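Local coordinates for Rho-class glutathione S-transferase (PDB 3QAV), which probably transfers glutathione to electrophilic substrates, as a clam enzyme of the cytosolic glutathione S-transferase superfamily, at residues Pro37-Leu42 with Thr225-Trp230; Leu45-Ile50 with Met217-Ile222. All blocks are in the same frame, centred on the assembly; numbering follows the deposited sequence.

Both contacts join helix 36-47 of the thioredoxin-like half to a late part of the same chain, residues 217-230, and together they illustrate how a two-domain enzyme is sewn along one helix. Interaction 1, buried, uses the first turns of that helix; interaction 2, at the surface, uses its last turn, with the two centres 11 Å apart. They touch directly: Thr-225 CG2 lies 3.8 Å from Gln-46 CG. Interaction 1 is the one near the active site, since the side chain of Trp-39 is about 7 Å from that of Ser-35 and about 8 Å from that of Ser-91, both glutathione-binding residues; interaction 2 lies away from the site.

Interaction 1: residues Pro37-Leu42 with Thr225-Trp230; sequences PCWKVL and TMPPHW
The seam between the two domains, close to the glutathione site, is filled here by the indole of Trp-39, which meets Thr-225, Met-226, Pro-227 and Trp-230 in turn. Its polar end is served first: NE1 of Trp-39 donates to Thr-225 OG1 at 2.8 Å, a bent bond with an N-H...O angle of 141°, the hydroxyl tilted out of the indole plane. That hydroxyl is also bonded to the backbone oxygen of Thr-221 in the preceding helix, so the threonine links the indole to helix 220-224. Thr-225 holds OG1 between its backbone N and carbonyl carbon (chi1 55°), turned to the indole, while its CG2 packs 3.7 Å from Leu-42 CB, about one turn further along helix 36-47.

Most of the other contacts of the indole are nonpolar. Over one face lies the ring of Pro-227, whose CD sits 3.8 Å from the centroid of the six-membered ring of Trp-39 in a CH-pi contact; the carbonyl oxygen of Thr-225 lies over the same face, also offset toward the rim. Met-226, its chain bent at chi2 and chi3, runs beside the indole, and Met-226 SD comes 3.9 Å from Trp-39 CZ2, an oblique Met-aromatic contact. At the far end the edge of Trp-39 is directed at the face of Trp-230 in an offset edge-to-face pair, with planes at 80° and six-membered centroids 5.8 Å apart. Pro-227 CG in turn lies over the centre of the Trp-230 ring, so the proline packs against both tryptophans. Phe-189 and Ala-193 of helix 183-197 also meet Trp-39. A large aromatic side chain from the first helix of a thioredoxin-like domain, packed into the proline-containing loop after helix 220-224, thus forms part of the interdomain interface of this glutathione S-transferase fold.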
loop_
_atom_site.group_PDB
_atom_site.type_symbol
_atom_site.label_atom_id
_atom_site.label_comp_id
_atom_site.label_asym_id
_atom_site.label_seq_id
_atom_site.Cartn_x
_atom_site.Cartn_y
_atom_site.Cartn_z
ATOM N N PRO A 37 11.263 -2.078 -1.418
ATOM C CA PRO A 37 10.849 -0.762 -1.912
ATOM C C PRO A 37 11.965 -0.056 -2.700
ATOM O O PRO A 37 11.697 0.725 -3.622
ATOM C CB PRO A 37 10.421 -0.012 -0.637
ATOM C CG PRO A 37 11.010 -0.809 0.498
ATOM C CD PRO A 37 10.964 -2.229 0.017
ATOM N N CYS A 38 13.218 -0.340 -2.351
ATOM C CA CYS A 38 14.335 0.258 -3.074
ATOM C C CYS A 38 14.468 -0.434 -4.426
ATOM O O CYS A 38 14.649 0.216 -5.459
ATOM C CB CYS A 38 15.644 0.094 -2.293
ATOM S SG CYS A 38 15.734 1.077 -0.773
ATOM N N TRP A 39 14.365 -1.758 -4.405
ATOM C CA TRP A 39 14.495 -2.567 -5.613
ATOM C C TRP A 39 13.489 -2.112 -6.652
ATOM O O TRP A 39 13.819 -1.986 -7.822
ATOM C CB TRP A 39 14.270 -4.050 -5.284
ATOM C CG TRP A 39 14.921 -4.999 -6.245
ATOM C CD1 TRP A 39 15.338 -4.725 -7.520
ATOM C CD2 TRP A 39 15.197 -6.389 -6.023
ATOM N NE1 TRP A 39 15.855 -5.861 -8.101
ATOM C CE2 TRP A 39 15.780 -6.895 -7.204
ATOM C CE3 TRP A 39 15.009 -7.255 -4.939
ATOM C CZ2 TRP A 39 16.175 -8.235 -7.336
ATOM C CZ3 TRP A 39 15.402 -8.584 -5.065
ATOM C CH2 TRP A 39 15.979 -9.061 -6.260
ATOM N N LYS A 40 12.258 -1.862 -6.217
ATOM C CA LYS A 40 11.203 -1.404 -7.117
ATOM C C LYS A 40 11.682 -0.196 -7.911
ATOM O O LYS A 40 11.555 -0.143 -9.142
ATOM C CB LYS A 40 9.959 -1.008 -6.317
ATOM C CG LYS A 40 9.118 -2.163 -5.793
ATOM C CD LYS A 40 8.131 -1.685 -4.720
ATOM C CE LYS A 40 7.147 -0.643 -5.248
ATOM N NZ LYS A 40 6.210 -0.124 -4.187
ATOM N N VAL A 41 12.233 0.777 -7.195
ATOM C CA VAL A 41 12.727 1.997 -7.812
ATOM C C VAL A 41 13.867 1.754 -8.810
ATOM O O VAL A 41 13.858 2.308 -9.908
ATOM C CB VAL A 41 13.187 3.012 -6.731
ATOM C CG1 VAL A 41 13.776 4.252 -7.394
ATOM C CG2 VAL A 41 11.974 3.430 -5.878
ATOM N N LEU A 42 14.836 0.921 -8.436
ATOM C CA LEU A 42 15.963 0.642 -9.323
ATOM C C LEU A 42 15.500 -0.056 -10.599
ATOM O O LEU A 42 16.023 0.211 -11.685
ATOM C CB LEU A 42 17.003 -0.220 -8.608
ATOM C CG LEU A 42 17.629 0.374 -7.332
ATOM C CD1 LEU A 42 18.642 -0.612 -6.754
ATOM C CD2 LEU A 42 18.301 1.708 -7.654
ATOM N N THR A 225 20.275 -5.345 -10.669
ATOM C CA THR A 225 19.795 -4.821 -9.404
ATOM C C THR A 225 19.661 -5.807 -8.252
ATOM O O THR A 225 18.968 -5.522 -7.281
ATOM C CB THR A 225 18.458 -4.114 -9.610
ATOM O OG1 THR A 225 17.539 -5.023 -10.233
ATOM C CG2 THR A 225 18.651 -2.878 -10.497
ATOM N N MET A 226 20.313 -6.964 -8.346
ATOM C CA MET A 226 20.237 -7.925 -7.250
ATOM C C MET A 226 20.822 -7.217 -6.026
ATOM O O MET A 226 21.765 -6.431 -6.154
ATOM C CB MET A 226 21.063 -9.184 -7.561
ATOM C CG MET A 226 20.526 -10.064 -8.706
ATOM S SD MET A 226 18.901 -10.796 -8.378
ATOM C CE MET A 226 19.303 -11.988 -7.098
ATOM N N PRO A 227 20.254 -7.457 -4.833
ATOM C CA PRO A 227 20.749 -6.828 -3.599
ATOM C C PRO A 227 22.239 -7.129 -3.433
ATOM O O PRO A 227 22.631 -8.285 -3.274
ATOM C CB PRO A 227 19.903 -7.492 -2.517
ATOM C CG PRO A 227 18.590 -7.705 -3.219
ATOM C CD PRO A 227 19.023 -8.230 -4.573
ATOM N N PRO A 228 23.088 -6.093 -3.460
ATOM C CA PRO A 228 24.531 -6.298 -3.316
ATOM C C PRO A 228 25.053 -7.170 -2.182
ATOM O O PRO A 228 26.029 -7.890 -2.382
ATOM C CB PRO A 228 25.086 -4.870 -3.256
ATOM C CG PRO A 228 23.905 -4.029 -2.880
ATOM C CD PRO A 228 22.780 -4.665 -3.630
ATOM N N HIS A 229 24.416 -7.137 -1.013
ATOM C CA HIS A 229 24.926 -7.926 0.113
ATOM C C HIS A 229 24.608 -9.413 0.122
ATOM O O HIS A 229 25.180 -10.153 0.919
ATOM C CB HIS A 229 24.503 -7.307 1.461
ATOM C CG HIS A 229 23.178 -7.786 1.979
ATOM N ND1 HIS A 229 21.980 -7.218 1.605
ATOM C CD2 HIS A 229 22.870 -8.754 2.875
ATOM C CE1 HIS A 229 20.991 -7.810 2.252
ATOM N NE2 HIS A 229 21.504 -8.745 3.029
ATOM N N TRP A 230 23.720 -9.857 -0.762
ATOM C CA TRP A 230 23.347 -11.270 -0.819
ATOM C C TRP A 230 24.455 -12.208 -1.308
ATOM O O TRP A 230 24.568 -13.344 -0.846
ATOM C CB TRP A 230 22.122 -11.461 -1.722
ATOM C CG TRP A 230 20.820 -10.969 -1.140
ATOM C CD1 TRP A 230 20.633 -10.349 0.063
ATOM C CD2 TRP A 230 19.529 -11.066 -1.746
ATOM N NE1 TRP A 230 19.303 -10.054 0.246
ATOM C CE2 TRP A 230 18.602 -10.484 -0.851
ATOM C CE3 TRP A 230 19.062 -11.591 -2.959
ATOM C CZ2 TRP A 230 17.230 -10.412 -1.134
ATOM C CZ3 TRP A 230 17.697 -11.520 -3.237
ATOM C CH2 TRP A 230 16.801 -10.935 -2.327
#

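Interaction 2: residues Leu45-Ile50 with Met217-Ile222; sequences LQEKKI and MDRPTI
The carboxylate of Glu-47 and the guanidinium of Arg-219 meet edge to edge, their planes only 20° apart, while the hydroxyl of Thr-221 comes to the carboxylate from above its plane. Arg-219 grips side-on with two nitrogens, one to each oxygen: NE of Arg-219 reaches OE1 of Glu-47 at 2.6 Å in an almost straight bond (172°), and NH1 of Arg-219 reaches OE2 of Glu-47 at 3.0 Å. Both oxygens are approached on the syn side and lie close to the guanidinium plane, so the pair of bonds fixes how the two flat groups are turned against each other.

OE1 of Glu-47 also accepts from Thr-221 OG1 at 2.6 Å and therefore carries two donors. A chi1 of 57° sets the methyl of Thr-221 anti to its carbonyl carbon and the hydroxyl toward the glutamate, and CG2 of Thr-221 packs 3.9 Å from CB of Gln-46. The amide of Gln-46 finds its own partner in the hydroxyl of Tyr-52. Arg-219, the N-cap residue of helix 220-224, sends an extended chain from CG to NE across to the glutamate, whose own chain bends at chi2. A glutamine in place of Glu-47 removes the negative charge and would probably leave Arg-219 without its opposite charge in this contact and its guanidinium less firmly fixed in rotation.

Phe-181, in a loop, adds a cation-pi contact to Arg-219 and touches Glu-47. The bridge thus joins the last turn of helix 36-47, which a Schellman motif with Lys-49 closes, to the start of helix 220-224, whose Ile-222 packs on Phe-189 of helix 183-197.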
loop_
_atom_site.group_PDB
_atom_site.type_symbol
_atom_site.label_atom_id
_atom_site.label_comp_id
_atom_site.label_asym_id
_atom_site.label_seq_id
_atom_site.Cartn_x
_atom_site.Cartn_y
_atom_site.Cartn_z
ATOM N N LEU A 45 13.847 2.470 -13.011
ATOM C CA LEU A 45 14.885 3.282 -13.637
ATOM C C LEU A 45 15.642 2.501 -14.715
ATOM O O LEU A 45 15.856 3.002 -15.815
ATOM C CB LEU A 45 15.879 3.784 -12.581
ATOM C CG LEU A 45 15.398 4.866 -11.606
ATOM C CD1 LEU A 45 16.386 4.969 -10.437
ATOM C CD2 LEU A 45 15.263 6.202 -12.335
ATOM N N GLN A 46 16.043 1.273 -14.387
ATOM C CA GLN A 46 16.776 0.425 -15.318
ATOM C C GLN A 46 15.914 0.051 -16.524
ATOM O O GLN A 46 16.347 0.182 -17.666
ATOM C CB GLN A 46 17.236 -0.854 -14.618
ATOM C CG GLN A 46 18.328 -0.675 -13.562
ATOM C CD GLN A 46 19.697 -0.391 -14.155
ATOM O OE1 GLN A 46 20.084 -0.983 -15.161
ATOM N NE2 GLN A 46 20.445 0.504 -13.520
ATOM N N GLU A 47 14.696 -0.416 -16.269
ATOM C CA GLU A 47 13.802 -0.812 -17.354
ATOM C C GLU A 47 13.549 0.336 -18.325
ATOM O O GLU A 47 13.539 0.141 -19.541
ATOM C CB GLU A 47 12.471 -1.308 -16.786
ATOM C CG GLU A 47 12.560 -2.671 -16.129
ATOM C CD GLU A 47 12.680 -3.793 -17.142
ATOM O OE1 GLU A 47 13.068 -4.911 -16.750
ATOM O OE2 GLU A 47 12.374 -3.559 -18.330
ATOM N N LYS A 48 13.344 1.533 -17.787
ATOM C CA LYS A 48 13.082 2.701 -18.623
ATOM C C LYS A 48 14.373 3.321 -19.144
ATOM O O LYS A 48 14.344 4.319 -19.857
ATOM C CB LYS A 48 12.270 3.734 -17.833
ATOM C CG LYS A 48 10.999 3.150 -17.230
ATOM C CD LYS A 48 10.246 4.152 -16.375
ATOM C CE LYS A 48 9.551 5.207 -17.211
ATOM N NZ LYS A 48 8.473 4.668 -18.087
ATOM N N LYS A 49 15.502 2.719 -18.775
ATOM C CA LYS A 49 16.827 3.173 -19.201
ATOM C C LYS A 49 17.194 4.592 -18.767
ATOM O O LYS A 49 18.016 5.242 -19.410
ATOM C CB LYS A 49 16.957 3.082 -20.726
ATOM C CG LYS A 49 16.608 1.729 -21.333
ATOM C CD LYS A 49 17.030 1.676 -22.797
ATOM C CE LYS A 49 16.607 0.386 -23.479
ATOM N NZ LYS A 49 15.133 0.317 -23.711
ATOM N N ILE A 50 16.598 5.076 -17.682
ATOM C CA ILE A 50 16.900 6.424 -17.197
ATOM C C ILE A 50 18.247 6.467 -16.478
ATOM O O ILE A 50 18.512 5.657 -15.591
ATOM C CB ILE A 50 15.801 6.928 -16.230
ATOM C CG1 ILE A 50 14.461 6.999 -16.966
ATOM C CG2 ILE A 50 16.179 8.285 -15.662
ATOM C CD1 ILE A 50 13.278 7.234 -16.062
ATOM N N MET A 217 14.949 -13.781 -13.228
ATOM C CA MET A 217 16.336 -13.786 -12.751
ATOM C C MET A 217 17.342 -13.729 -13.892
ATOM O O MET A 217 18.517 -13.447 -13.671
ATOM C CB MET A 217 16.615 -15.030 -11.916
ATOM C CG MET A 217 16.197 -14.901 -10.474
ATOM S SD MET A 217 17.116 -13.607 -9.630
ATOM C CE MET A 217 18.663 -14.480 -9.287
ATOM N N ASP A 218 16.883 -14.015 -15.105
ATOM C CA ASP A 218 17.751 -13.972 -16.269
ATOM C C ASP A 218 17.598 -12.639 -17.015
ATOM O O ASP A 218 18.348 -12.345 -17.938
ATOM C CB ASP A 218 17.454 -15.160 -17.197
ATOM C CG ASP A 218 17.997 -16.486 -16.648
ATOM O OD1 ASP A 218 19.210 -16.551 -16.348
ATOM O OD2 ASP A 218 17.223 -17.466 -16.521
ATOM N N ARG A 219 16.633 -11.829 -16.598
ATOM C CA ARG A 219 16.404 -10.530 -17.215
ATOM C C ARG A 219 17.550 -9.600 -16.798
ATOM O O ARG A 219 17.782 -9.374 -15.613
ATOM C CB ARG A 219 15.053 -9.988 -16.742
ATOM C CG ARG A 219 14.466 -8.880 -17.591
ATOM C CD ARG A 219 13.101 -8.457 -17.035
ATOM N NE ARG A 219 12.589 -7.281 -17.727
ATOM C CZ ARG A 219 11.970 -7.312 -18.900
ATOM N NH1 ARG A 219 11.552 -6.179 -19.453
ATOM N NH2 ARG A 219 11.750 -8.473 -19.507
ATOM N N PRO A 220 18.284 -9.042 -17.777
ATOM C CA PRO A 220 19.413 -8.147 -17.494
ATOM C C PRO A 220 19.223 -7.058 -16.434
ATOM O O PRO A 220 20.124 -6.830 -15.621
ATOM C CB PRO A 220 19.770 -7.585 -18.875
ATOM C CG PRO A 220 18.502 -7.733 -19.662
ATOM C CD PRO A 220 17.985 -9.065 -19.220
ATOM N N THR A 221 18.068 -6.392 -16.431
ATOM C CA THR A 221 17.812 -5.339 -15.451
ATOM C C THR A 221 17.731 -5.880 -14.026
ATOM O O THR A 221 18.090 -5.185 -13.072
ATOM C CB THR A 221 16.499 -4.583 -15.756
ATOM O OG1 THR A 221 15.408 -5.514 -15.797
ATOM C CG2 THR A 221 16.595 -3.850 -17.088
ATOM N N ILE A 222 17.241 -7.109 -13.879
ATOM C CA ILE A 222 17.134 -7.728 -12.564
ATOM C C ILE A 222 18.537 -8.143 -12.127
ATOM O O ILE A 222 18.913 -7.957 -10.972
ATOM C CB ILE A 222 16.206 -8.992 -12.564
ATOM C CG1 ILE A 222 14.724 -8.587 -12.514
ATOM C CG2 ILE A 222 16.479 -9.846 -11.330
ATOM C CD1 ILE A 222 14.198 -7.978 -13.781
#